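Local coordinates for protein putative oxidoreductase (Klebsiella pneumoniae subsp. pneumoniae MGH 78578, PDB 3E82) that probably acts as a nucleotide-dependent oxidoreductase of the Gfo/Idh/MocA family, with a Rossmann domain for the dinucleotide and a C-terminal alpha/beta domain, at residues R137-Q142 against H290-P295. Residues are numbered along the deposited sequence; the frame is centred on the assembly and turned at random.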
ATOM      1  N   ARG B 137       4.615 -15.803  -9.606  1.00 20.56           N
ATOM      2  CA  ARG B 137       6.025 -16.152  -9.726  1.00 20.83           C
ATOM      3  C   ARG B 137       6.348 -16.443 -11.188  1.00 20.25           C
ATOM      4  O   ARG B 137       7.392 -16.044 -11.696  1.00 17.13           O
ATOM      5  CB  ARG B 137       6.350 -17.384  -8.877  1.00 21.94           C
ATOM      6  CG  ARG B 137       7.841 -17.720  -8.819  1.00 27.86           C
ATOM      7  CD  ARG B 137       8.089 -19.040  -8.085  1.00 32.78           C
ATOM      8  NE  ARG B 137       9.508 -19.401  -8.060  1.00 38.94           N
ATOM      9  CZ  ARG B 137      10.363 -19.052  -7.100  1.00 42.54           C
ATOM     10  NH1 ARG B 137       9.952 -18.332  -6.063  1.00 43.35           N
ATOM     11  NH2 ARG B 137      11.640 -19.412  -7.184  1.00 42.78           N
ATOM     12  N   GLN B 138       5.434 -17.144 -11.851  1.00 21.27           N
ATOM     13  CA  GLN B 138       5.605 -17.508 -13.249  1.00 24.17           C
ATOM     14  C   GLN B 138       5.728 -16.279 -14.143  1.00 22.48           C
ATOM     15  O   GLN B 138       6.612 -16.208 -14.986  1.00 22.36           O
ATOM     16  CB  GLN B 138       4.422 -18.364 -13.707  1.00 26.08           C
ATOM     17  CG  GLN B 138       4.442 -18.710 -15.182  1.00 33.44           C
ATOM     18  CD  GLN B 138       3.187 -19.451 -15.622  1.00 38.23           C
ATOM     19  OE1 GLN B 138       2.061 -18.952 -15.471  1.00 42.56           O
ATOM     20  NE2 GLN B 138       3.371 -20.645 -16.171  1.00 40.18           N
ATOM     21  N   VAL B 139       4.839 -15.310 -13.959  1.00 22.82           N
ATOM     22  CA  VAL B 139       4.888 -14.098 -14.775  1.00 21.83           C
ATOM     23  C   VAL B 139       6.192 -13.333 -14.538  1.00 22.73           C
ATOM     24  O   VAL B 139       6.829 -12.878 -15.488  1.00 23.26           O
ATOM     25  CB  VAL B 139       3.687 -13.172 -14.486  1.00 22.04           C
ATOM     26  CG1 VAL B 139       3.810 -11.891 -15.309  1.00 20.97           C
ATOM     27  CG2 VAL B 139       2.380 -13.899 -14.826  1.00 20.48           C
ATOM     28  N   ILE B 140       6.595 -13.203 -13.277  1.00 21.76           N
ATOM     29  CA  ILE B 140       7.835 -12.504 -12.955  1.00 22.35           C
ATOM     30  C   ILE B 140       9.045 -13.184 -13.602  1.00 24.16           C
ATOM     31  O   ILE B 140       9.860 -12.531 -14.262  1.00 23.16           O
ATOM     32  CB  ILE B 140       8.087 -12.452 -11.427  1.00 22.55           C
ATOM     33  CG1 ILE B 140       6.993 -11.621 -10.743  1.00 22.03           C
ATOM     34  CG2 ILE B 140       9.485 -11.874 -11.149  1.00 20.31           C
ATOM     35  CD1 ILE B 140       7.079 -11.599  -9.217  1.00 19.88           C
ATOM     36  N   GLU B 141       9.161 -14.493 -13.397  1.00 25.72           N
ATOM     37  CA  GLU B 141      10.278 -15.262 -13.942  1.00 28.43           C
ATOM     38  C   GLU B 141      10.311 -15.309 -15.468  1.00 29.10           C
ATOM     39  O   GLU B 141      11.378 -15.455 -16.065  1.00 29.89           O
ATOM     40  CB  GLU B 141      10.259 -16.678 -13.369  1.00 30.17           C
ATOM     41  CG  GLU B 141      10.907 -16.759 -11.992  1.00 36.05           C
ATOM     42  CD  GLU B 141      10.678 -18.091 -11.302  1.00 38.37           C
ATOM     43  OE1 GLU B 141      10.558 -19.121 -12.002  1.00 38.20           O
ATOM     44  OE2 GLU B 141      10.629 -18.102 -10.052  1.00 40.72           O
ATOM     45  N   GLN B 142       9.136 -15.188 -16.082  1.00 28.27           N
ATOM     46  CA  GLN B 142       8.991 -15.174 -17.535  1.00 29.21           C
ATOM     47  C   GLN B 142       9.693 -13.940 -18.103  1.00 28.90           C
ATOM     48  O   GLN B 142      10.065 -13.907 -19.279  1.00 29.07           O
ATOM     49  CB  GLN B 142       7.512 -15.082 -17.917  1.00 31.15           C
ATOM     50  CG  GLN B 142       6.808 -16.377 -18.248  1.00 34.52           C
ATOM     51  CD  GLN B 142       5.289 -16.212 -18.211  1.00 38.15           C
ATOM     52  OE1 GLN B 142       4.761 -15.095 -18.330  1.00 38.65           O
ATOM     53  NE2 GLN B 142       4.581 -17.325 -18.052  1.00 40.68           N
ATOM     54  N   HIS B 290      -4.400  -8.472 -20.898  1.00 32.14           N
ATOM     55  CA  HIS B 290      -4.720  -9.772 -21.460  1.00 31.72           C
ATOM     56  C   HIS B 290      -4.604 -10.744 -20.297  1.00 32.02           C
ATOM     57  O   HIS B 290      -3.855 -10.501 -19.351  1.00 30.43           O
ATOM     58  CB  HIS B 290      -3.767 -10.174 -22.593  1.00 32.03           C
ATOM     59  CG  HIS B 290      -2.347 -10.365 -22.168  1.00 30.62           C
ATOM     60  ND1 HIS B 290      -1.489  -9.310 -21.944  1.00 32.26           N
ATOM     61  CD2 HIS B 290      -1.623 -11.490 -21.958  1.00 30.61           C
ATOM     62  CE1 HIS B 290      -0.297  -9.776 -21.617  1.00 30.76           C
ATOM     63  NE2 HIS B 290      -0.350 -11.097 -21.620  1.00 31.12           N
ATOM     64  N   ALA B 291      -5.356 -11.833 -20.354  1.00 31.54           N
ATOM     65  CA  ALA B 291      -5.326 -12.811 -19.277  1.00 33.43           C
ATOM     66  C   ALA B 291      -4.337 -13.935 -19.538  1.00 33.85           C
ATOM     67  O   ALA B 291      -3.960 -14.198 -20.678  1.00 35.51           O
ATOM     68  CB  ALA B 291      -6.717 -13.385 -19.062  1.00 31.59           C
ATOM     69  N   GLN B 292      -3.901 -14.581 -18.465  1.00 34.24           N
ATOM     70  CA  GLN B 292      -2.989 -15.712 -18.569  1.00 33.25           C
ATOM     71  C   GLN B 292      -3.473 -16.737 -17.560  1.00 33.27           C
ATOM     72  O   GLN B 292      -3.671 -16.414 -16.383  1.00 32.41           O
ATOM     73  CB  GLN B 292      -1.552 -15.311 -18.250  1.00 32.77           C
ATOM     74  CG  GLN B 292      -0.589 -16.486 -18.369  1.00 33.85           C
ATOM     75  CD  GLN B 292       0.864 -16.078 -18.287  1.00 34.79           C
ATOM     76  OE1 GLN B 292       1.310 -15.180 -19.002  1.00 34.89           O
ATOM     77  NE2 GLN B 292       1.622 -16.751 -17.424  1.00 35.20           N
ATOM     78  N   ALA B 293      -3.691 -17.962 -18.027  1.00 32.97           N
ATOM     79  CA  ALA B 293      -4.174 -19.029 -17.158  1.00 32.78           C
ATOM     80  C   ALA B 293      -3.299 -19.164 -15.919  1.00 31.63           C
ATOM     81  O   ALA B 293      -2.073 -19.139 -16.004  1.00 31.16           O
ATOM     82  CB  ALA B 293      -4.223 -20.359 -17.918  1.00 32.34           C
ATOM     83  N   THR B 294      -3.947 -19.281 -14.764  1.00 31.43           N
ATOM     84  CA  THR B 294      -3.242 -19.445 -13.501  1.00 30.05           C
ATOM     85  C   THR B 294      -2.961 -20.930 -13.280  1.00 28.84           C
ATOM     86  O   THR B 294      -3.850 -21.768 -13.430  1.00 28.49           O
ATOM     87  CB  THR B 294      -4.080 -18.922 -12.315  1.00 31.60           C
ATOM     88  OG1 THR B 294      -4.436 -17.552 -12.546  1.00 31.10           O
ATOM     89  CG2 THR B 294      -3.285 -19.018 -11.012  1.00 29.73           C
ATOM     90  N   PRO B 295      -1.713 -21.273 -12.933  1.00 27.08           N
ATOM     91  CA  PRO B 295      -1.349 -22.671 -12.698  1.00 26.34           C
ATOM     92  C   PRO B 295      -2.078 -23.261 -11.494  1.00 25.51           C
ATOM     93  O   PRO B 295      -2.452 -22.540 -10.558  1.00 24.70           O
ATOM     94  CB  PRO B 295       0.165 -22.606 -12.506  1.00 27.35           C
ATOM     95  CG  PRO B 295       0.370 -21.234 -11.926  1.00 27.87           C
ATOM     96  CD  PRO B 295      -0.554 -20.383 -12.747  1.00 27.18           C
TER
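In the C-terminal alpha/beta domain of this Gfo/Idh/MocA-family protein, Q292 on strand 289-292, an outermost strand of the mixed sheet, reaches Q138 in the C-terminal half of helix 131-142. The contact is an example of long polar side chains joining a helix to the edge strand of a sheet at the surface. Helix and strand segments run at 110° to each other with axes 11.8 Å apart, a gap bridged by long side chains. Q292 leaves the strand with CG anti to its own N (chi1 -180°) and stays extended, which carries its amide to the helix. There Q292 NE2 donates a bent hydrogen bond to Q138 OE1 at 3.0 Å. Q138 OE1 lies almost in the amide plane of Q292, whereas Q292 NE2 sits above the carbonyl plane of Q138, off the lone pairs, and the two amides are turned 68° apart. Beneath this polar pair, V139 CG2 packs 3.9 Å from Q292 NE2, while the V139 side chain also touches L280 on the neighbouring strand 280-284. Farther along the chain, T294 touches S131 and its OG1 hydrogen-bonds D278 O. P295 rests on L134 one turn earlier in the helix, and its ring carbon CD lies 4.0 Å from Q138 OE1.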